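Local coordinates for uncharacterized protein lp_2219 (Lactobacillus plantarum, PDB 3HFQ) that is of unknown function but belongs to the lactonase-type seven-bladed beta-propeller family and may act on a sugar lactone, at residues A[244-256]-A[265-277]. The protein carries 1 engineered substitution. Residues are numbered along the deposited sequence; the frame is centred on the assembly and turned at random.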
ATOM      1  N   ALA A 244      -4.847   4.291   0.086  1.00 10.41           N
ATOM      2  CA  ALA A 244      -3.702   4.110  -0.797  1.00 11.14           C
ATOM      3  C   ALA A 244      -3.306   5.395  -1.503  1.00 12.83           C
ATOM      4  O   ALA A 244      -4.138   6.273  -1.723  1.00 10.49           O
ATOM      5  CB  ALA A 244      -4.007   3.030  -1.824  1.00 11.16           C
ATOM      6  N   ILE A 245      -2.030   5.497  -1.857  1.00  9.82           N
ATOM      7  CA  ILE A 245      -1.526   6.675  -2.552  1.00 12.10           C
ATOM      8  C   ILE A 245      -0.520   6.223  -3.612  1.00 14.94           C
ATOM      9  O   ILE A 245       0.376   5.426  -3.333  1.00  9.41           O
ATOM     10  CB  ILE A 245      -0.889   7.678  -1.545  1.00 10.37           C
ATOM     11  CG1 ILE A 245      -0.465   8.958  -2.269  1.00 11.36           C
ATOM     12  CG2 ILE A 245       0.283   7.036  -0.824  1.00  8.28           C
ATOM     13  CD1 ILE A 245      -0.174  10.115  -1.318  1.00  8.21           C
ATOM     14  N   ARG A 246      -0.693   6.716  -4.835  1.00 10.63           N
ATOM     15  CA  ARG A 246       0.175   6.336  -5.952  1.00  9.51           C
ATOM     16  C   ARG A 246       0.635   7.547  -6.755  1.00 14.00           C
ATOM     17  O   ARG A 246      -0.039   8.570  -6.790  1.00  8.60           O
ATOM     18  CB  ARG A 246      -0.572   5.396  -6.896  1.00 12.04           C
ATOM     19  CG  ARG A 246      -1.212   4.197  -6.224  1.00 11.03           C
ATOM     20  CD  ARG A 246      -0.178   3.162  -5.817  1.00  9.86           C
ATOM     21  NE  ARG A 246      -0.831   1.943  -5.352  1.00 12.46           N
ATOM     22  CZ  ARG A 246      -0.188   0.873  -4.899  1.00 13.90           C
ATOM     23  NH1 ARG A 246       1.140   0.866  -4.847  1.00 12.56           N
ATOM     24  NH2 ARG A 246      -0.876  -0.193  -4.507  1.00 12.91           N
ATOM     25  N   LEU A 247       1.776   7.415  -7.421  1.00 14.58           N
ATOM     26  CA  LEU A 247       2.311   8.503  -8.229  1.00 12.31           C
ATOM     27  C   LEU A 247       2.663   7.957  -9.608  1.00 13.67           C
ATOM     28  O   LEU A 247       3.244   6.878  -9.721  1.00 14.99           O
ATOM     29  CB  LEU A 247       3.564   9.075  -7.563  1.00 16.34           C
ATOM     30  CG  LEU A 247       4.218  10.313  -8.181  1.00 16.36           C
ATOM     31  CD1 LEU A 247       3.319  11.529  -7.986  1.00 10.99           C
ATOM     32  CD2 LEU A 247       5.570  10.549  -7.517  1.00 15.89           C
ATOM     33  N   SER A 248       2.309   8.693 -10.656  1.00 12.16           N
ATOM     34  CA  SER A 248       2.617   8.244 -12.011  1.00 14.72           C
ATOM     35  C   SER A 248       4.131   8.167 -12.188  1.00 11.44           C
ATOM     36  O   SER A 248       4.879   8.834 -11.475  1.00 12.06           O
ATOM     37  CB  SER A 248       2.006   9.198 -13.045  1.00 15.79           C
ATOM     38  OG  SER A 248       2.453  10.525 -12.848  1.00 14.64           O
ATOM     39  N   HIS A 249       4.575   7.350 -13.138  1.00 13.44           N
ATOM     40  CA  HIS A 249       5.998   7.163 -13.399  1.00 19.56           C
ATOM     41  C   HIS A 249       6.728   8.466 -13.716  1.00 17.69           C
ATOM     42  O   HIS A 249       7.890   8.637 -13.348  1.00 15.00           O
ATOM     43  CB  HIS A 249       6.194   6.183 -14.560  1.00 28.19           C
ATOM     44  CG  HIS A 249       7.608   5.724 -14.731  1.00 40.31           C
ATOM     45  ND1 HIS A 249       8.205   4.816 -13.875  1.00 47.15           N
ATOM     46  CD2 HIS A 249       8.551   6.053 -15.642  1.00 45.10           C
ATOM     47  CE1 HIS A 249       9.449   4.610 -14.258  1.00 49.03           C
ATOM     48  NE2 HIS A 249       9.689   5.348 -15.327  1.00 48.55           N
ATOM     49  N   ASP A 250       6.051   9.380 -14.401  1.00 15.60           N
ATOM     50  CA  ASP A 250       6.662  10.658 -14.745  1.00 23.41           C
ATOM     51  C   ASP A 250       6.635  11.626 -13.562  1.00 22.32           C
ATOM     52  O   ASP A 250       7.228  12.699 -13.617  1.00 20.95           O
ATOM     53  CB  ASP A 250       5.961  11.271 -15.968  1.00 21.87           C
ATOM     54  CG  ASP A 250       4.461  11.421 -15.778  1.00 27.84           C
ATOM     55  OD1 ASP A 250       3.756  11.651 -16.789  1.00 29.22           O
ATOM     56  OD2 ASP A 250       3.984  11.320 -14.630  1.00 20.72           O
ATOM     57  N   GLY A 251       5.952  11.230 -12.491  1.00 21.84           N
ATOM     58  CA  GLY A 251       5.868  12.060 -11.299  1.00 11.85           C
ATOM     59  C   GLY A 251       4.944  13.265 -11.399  1.00 14.69           C
ATOM     60  O   GLY A 251       4.943  14.116 -10.515  1.00 13.87           O
ATOM     61  N   HIS A 252       4.141  13.328 -12.457  1.00 10.60           N
ATOM     62  CA  HIS A 252       3.238  14.457 -12.673  1.00 10.74           C
ATOM     63  C   HIS A 252       1.873  14.370 -12.004  1.00 15.89           C
ATOM     64  O   HIS A 252       1.229  15.396 -11.768  1.00 15.11           O
ATOM     65  CB  HIS A 252       3.030  14.663 -14.175  1.00 17.03           C
ATOM     66  CG  HIS A 252       4.272  15.074 -14.901  1.00 25.52           C
ATOM     67  ND1 HIS A 252       4.575  14.614 -16.170  1.00 29.33           N
ATOM     68  CD2 HIS A 252       5.273  15.912 -14.559  1.00 24.70           C
ATOM     69  CE1 HIS A 252       5.711  15.155 -16.568  1.00 28.75           C
ATOM     70  NE2 HIS A 252       6.157  15.949 -15.607  1.00 26.96           N
ATOM     71  N   PHE A 253       1.420  13.158 -11.704  1.00 10.62           N
ATOM     72  CA  PHE A 253       0.108  13.001 -11.095  1.00  9.46           C
ATOM     73  C   PHE A 253       0.079  12.100  -9.870  1.00 10.79           C
ATOM     74  O   PHE A 253       0.651  11.009  -9.871  1.00 12.02           O
ATOM     75  CB  PHE A 253      -0.872  12.498 -12.154  1.00 12.27           C
ATOM     76  CG  PHE A 253      -1.062  13.464 -13.290  1.00 13.06           C
ATOM     77  CD1 PHE A 253      -1.851  14.596 -13.130  1.00 10.22           C
ATOM     78  CD2 PHE A 253      -0.400  13.273 -14.499  1.00 16.23           C
ATOM     79  CE1 PHE A 253      -1.977  15.530 -14.158  1.00 13.93           C
ATOM     80  CE2 PHE A 253      -0.519  14.201 -15.535  1.00 13.48           C
ATOM     81  CZ  PHE A 253      -1.308  15.330 -15.363  1.00 12.92           C
ATOM     82  N   LEU A 254      -0.595  12.579  -8.827  1.00 10.56           N
ATOM     83  CA  LEU A 254      -0.727  11.851  -7.568  1.00  7.92           C
ATOM     84  C   LEU A 254      -2.170  11.382  -7.406  1.00 11.36           C
ATOM     85  O   LEU A 254      -3.112  12.115  -7.717  1.00 13.58           O
ATOM     86  CB  LEU A 254      -0.347  12.759  -6.395  1.00 10.21           C
ATOM     87  CG  LEU A 254      -0.248  12.139  -4.995  1.00 11.53           C
ATOM     88  CD1 LEU A 254       0.986  11.236  -4.916  1.00  7.61           C
ATOM     89  CD2 LEU A 254      -0.139  13.244  -3.958  1.00 16.87           C
ATOM     90  N   TYR A 255      -2.343  10.158  -6.917  1.00 12.07           N
ATOM     91  CA  TYR A 255      -3.674   9.600  -6.720  1.00 10.41           C
ATOM     92  C   TYR A 255      -3.838   9.081  -5.293  1.00 10.02           C
ATOM     93  O   TYR A 255      -2.893   8.551  -4.712  1.00 10.97           O
ATOM     94  CB  TYR A 255      -3.920   8.453  -7.717  1.00  8.29           C
ATOM     95  CG  TYR A 255      -3.753   8.847  -9.175  1.00 12.54           C
ATOM     96  CD1 TYR A 255      -2.484   9.050  -9.723  1.00 11.51           C
ATOM     97  CD2 TYR A 255      -4.863   9.068  -9.989  1.00  9.40           C
ATOM     98  CE1 TYR A 255      -2.330   9.476 -11.044  1.00 12.72           C
ATOM     99  CE2 TYR A 255      -4.720   9.492 -11.310  1.00 12.47           C
ATOM    100  CZ  TYR A 255      -3.451   9.698 -11.830  1.00 13.30           C
ATOM    101  OH  TYR A 255      -3.301  10.170 -13.120  1.00 14.82           O
ATOM    102  N   VAL A 256      -5.029   9.249  -4.724  1.00  7.67           N
ATOM    103  CA  VAL A 256      -5.298   8.749  -3.379  1.00  7.43           C
ATOM    104  C   VAL A 256      -6.734   8.231  -3.311  1.00 12.33           C
ATOM    105  O   VAL A 256      -7.626   8.780  -3.958  1.00 12.84           O
ATOM    106  CB  VAL A 256      -5.081   9.853  -2.303  1.00 11.83           C
ATOM    107  CG1 VAL A 256      -6.085  10.979  -2.479  1.00 11.44           C
ATOM    108  CG2 VAL A 256      -5.190   9.252  -0.909  1.00 13.21           C
ATOM    109  N   ALA A 265      -9.008  10.568  -5.674  1.00 11.32           N
ATOM    110  CA  ALA A 265      -8.807  11.995  -5.889  1.00 13.60           C
ATOM    111  C   ALA A 265      -7.505  12.120  -6.664  1.00 13.56           C
ATOM    112  O   ALA A 265      -6.501  11.509  -6.305  1.00 12.43           O
ATOM    113  CB  ALA A 265      -8.708  12.726  -4.556  1.00 13.95           C
ATOM    114  N   VAL A 266      -7.530  12.906  -7.732  1.00 11.95           N
ATOM    115  CA  VAL A 266      -6.358  13.088  -8.573  1.00  8.53           C
ATOM    116  C   VAL A 266      -5.762  14.474  -8.384  1.00 11.06           C
ATOM    117  O   VAL A 266      -6.478  15.483  -8.426  1.00 11.63           O
ATOM    118  CB  VAL A 266      -6.724  12.920 -10.059  1.00 10.18           C
ATOM    119  CG1 VAL A 266      -5.466  12.912 -10.907  1.00 11.08           C
ATOM    120  CG2 VAL A 266      -7.527  11.637 -10.253  1.00 11.51           C
ATOM    121  N   PHE A 267      -4.449  14.517  -8.184  1.00 10.69           N
ATOM    122  CA  PHE A 267      -3.738  15.776  -7.988  1.00 13.47           C
ATOM    123  C   PHE A 267      -2.623  15.945  -9.004  1.00 13.62           C
ATOM    124  O   PHE A 267      -1.930  14.986  -9.348  1.00 13.66           O
ATOM    125  CB  PHE A 267      -3.095  15.844  -6.597  1.00 11.81           C
ATOM    126  CG  PHE A 267      -4.071  15.822  -5.461  1.00 15.79           C
ATOM    127  CD1 PHE A 267      -4.632  14.624  -5.026  1.00 14.58           C
ATOM    128  CD2 PHE A 267      -4.411  17.003  -4.804  1.00 15.24           C
ATOM    129  CE1 PHE A 267      -5.513  14.599  -3.955  1.00 11.86           C
ATOM    130  CE2 PHE A 267      -5.292  16.990  -3.728  1.00 17.51           C
ATOM    131  CZ  PHE A 267      -5.844  15.786  -3.301  1.00 15.66           C
ATOM    132  N   ALA A 268      -2.452  17.173  -9.478  1.00 11.79           N
ATOM    133  CA  ALA A 268      -1.379  17.479 -10.406  1.00 14.80           C
ATOM    134  C   ALA A 268      -0.220  17.917  -9.516  1.00 13.92           C
ATOM    135  O   ALA A 268      -0.407  18.739  -8.612  1.00 10.97           O
ATOM    136  CB  ALA A 268      -1.788  18.616 -11.337  1.00 13.71           C
ATOM    137  N   VAL A 269       0.962  17.352  -9.745  1.00 11.18           N
ATOM    138  CA  VAL A 269       2.138  17.713  -8.961  1.00 11.67           C
ATOM    139  C   VAL A 269       2.885  18.790  -9.731  1.00 15.26           C
ATOM    140  O   VAL A 269       3.259  18.585 -10.884  1.00 14.92           O
ATOM    141  CB  VAL A 269       3.102  16.516  -8.770  1.00 13.18           C
ATOM    142  CG1 VAL A 269       4.266  16.936  -7.892  1.00 14.15           C
ATOM    143  CG2 VAL A 269       2.370  15.337  -8.154  1.00 10.32           C
ATOM    144  N   THR A 270       3.096  19.938  -9.102  1.00 15.90           N
ATOM    145  CA  THR A 270       3.800  21.015  -9.769  1.00 18.30           C
ATOM    146  C   THR A 270       5.090  21.358  -9.036  1.00 19.76           C
ATOM    147  O   THR A 270       5.648  20.516  -8.334  1.00 21.77           O
ATOM    148  CB  THR A 270       2.894  22.261  -9.915  1.00 17.39           C
ATOM    149  OG1 THR A 270       2.402  22.664  -8.630  1.00 14.12           O
ATOM    150  CG2 THR A 270       1.708  21.933 -10.823  1.00 16.87           C
ATOM    151  N   ALA A 271       5.560  22.589  -9.199  1.00 18.79           N
ATOM    152  CA  ALA A 271       6.802  23.033  -8.580  1.00 16.76           C
ATOM    153  C   ALA A 271       6.947  22.765  -7.083  1.00 13.14           C
ATOM    154  O   ALA A 271       6.010  22.936  -6.308  1.00 14.20           O
ATOM    155  CB  ALA A 271       7.007  24.520  -8.850  1.00 14.43           C
ATOM    156  N   ASP A 272       8.148  22.355  -6.694  1.00 15.43           N
ATOM    157  CA  ASP A 272       8.487  22.092  -5.302  1.00 17.17           C
ATOM    158  C   ASP A 272       7.466  21.277  -4.508  1.00 17.62           C
ATOM    159  O   ASP A 272       7.104  21.642  -3.388  1.00 13.17           O
ATOM    160  CB  ASP A 272       8.758  23.421  -4.590  1.00 21.01           C
ATOM    161  CG  ASP A 272       9.819  24.254  -5.298  1.00 32.97           C
ATOM    162  OD1 ASP A 272      10.930  23.731  -5.531  1.00 35.50           O
ATOM    163  OD2 ASP A 272       9.541  25.428  -5.624  1.00 36.45           O
ATOM    164  N   GLY A 273       7.012  20.176  -5.099  1.00 17.14           N
ATOM    165  CA  GLY A 273       6.065  19.293  -4.441  1.00 13.98           C
ATOM    166  C   GLY A 273       4.647  19.788  -4.220  1.00 17.68           C
ATOM    167  O   GLY A 273       3.890  19.158  -3.485  1.00 14.74           O
ATOM    168  N   HIS A 274       4.265  20.898  -4.842  1.00 10.67           N
ATOM    169  CA  HIS A 274       2.912  21.403  -4.646  1.00 10.70           C
ATOM    170  C   HIS A 274       1.868  20.534  -5.341  1.00 13.11           C
ATOM    171  O   HIS A 274       2.119  19.967  -6.406  1.00 11.82           O
ATOM    172  CB  HIS A 274       2.798  22.853  -5.120  1.00 13.24           C
ATOM    173  CG  HIS A 274       3.427  23.842  -4.185  1.00 18.15           C
ATOM    174  ND1 HIS A 274       4.793  24.006  -4.082  1.00 22.91           N
ATOM    175  CD2 HIS A 274       2.876  24.696  -3.292  1.00 18.22           C
ATOM    176  CE1 HIS A 274       5.055  24.920  -3.165  1.00 24.20           C
ATOM    177  NE2 HIS A 274       3.913  25.356  -2.668  1.00 18.99           N
ATOM    178  N   LEU A 275       0.695  20.436  -4.719  1.00  9.28           N
ATOM    179  CA  LEU A 275      -0.405  19.630  -5.237  1.00 12.27           C
ATOM    180  C   LEU A 275      -1.653  20.452  -5.555  1.00 12.45           C
ATOM    181  O   LEU A 275      -1.988  21.397  -4.840  1.00 14.17           O
ATOM    182  CB  LEU A 275      -0.777  18.552  -4.217  1.00 11.09           C
ATOM    183  CG  LEU A 275       0.354  17.629  -3.763  1.00 11.79           C
ATOM    184  CD1 LEU A 275      -0.158  16.701  -2.668  1.00 10.22           C
ATOM    185  CD2 LEU A 275       0.869  16.837  -4.951  1.00  7.58           C
ATOM    186  N   THR A 276      -2.336  20.072  -6.631  1.00 12.19           N
ATOM    187  CA  THR A 276      -3.562  20.731  -7.068  1.00 11.81           C
ATOM    188  C   THR A 276      -4.599  19.665  -7.415  1.00 11.30           C
ATOM    189  O   THR A 276      -4.373  18.853  -8.309  1.00  9.84           O
ATOM    190  CB  THR A 276      -3.327  21.596  -8.323  1.00 13.90           C
ATOM    191  OG1 THR A 276      -2.439  22.674  -8.005  1.00 14.58           O
ATOM    192  CG2 THR A 276      -4.652  22.164  -8.835  1.00 15.82           C
ATOM    193  N   LEU A 277      -5.727  19.672  -6.710  1.00 12.79           N
ATOM    194  CA  LEU A 277      -6.791  18.700  -6.961  1.00 12.89           C
ATOM    195  C   LEU A 277      -7.420  18.972  -8.322  1.00 15.72           C
ATOM    196  O   LEU A 277      -7.886  20.080  -8.580  1.00 13.99           O
ATOM    197  CB  LEU A 277      -7.872  18.805  -5.883  1.00  9.59           C
ATOM    198  CG  LEU A 277      -9.047  17.831  -6.009  1.00 16.55           C
ATOM    199  CD1 LEU A 277      -8.566  16.422  -5.709  1.00 16.66           C
ATOM    200  CD2 LEU A 277     -10.153  18.229  -5.048  1.00 20.16           C
TER
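Leu254 and Phe267 form a reciprocal pair: Leu254 N donates to Phe267 O and Phe267 N to Leu254 O, both at 2.8 Å. Two residues on, Val256 and Ala265 repeat the exchange, with Ala265 N to Val256 O at 2.8 Å and a longer return bond. These antiparallel strands, whose directions make an angle of 156° over the short segments, are the two middle ones of a propeller blade. The ladder's last rung is Val269 N to His252 O, 2.8 Å and almost straight, although the donor stands 40° above the carbonyl plane. Between rungs the amides face outward: Tyr255 N donates to Arg246 O and Ala268 N to Thr276 O, binding each middle strand to its outer neighbour. Phe253 N, just past the Ser248 to Gly251 type I turn, instead donates to Ser248 OG, 3.1 Å away, and Asp250 OD2 accepts from His252 N, an Asx turn.

Tyr255 lies alongside Val266 on one face of the sheet. With CG anti to the carbonyl carbon (chi1 -57°), the tyrosine brings CE2 to 3.5 Å from Val266 CG1, while its OH is hydrogen-bonded to Gly320 O and Arg315 NE. A phenylalanine in its place would probably keep the valine contact but leave Gly320 O and Arg315 NE without this buried partner. On the opposite face, Val256 CG1 meets Ala265 CB and comes in at the edge of the Phe267 ring, and Leu254 CD2 packs on Leu275 CD1 at 3.7 Å.

The sheet is thus sandwiched as propeller blades are: Leu254 and Leu275 lean on Phe202 and Ile211, and Val256 on Ile211, in strands 200-205 and 210-217 of the preceding blade, whereas Tyr255 reaches the following blade, where Arg315 ends strand 309-315.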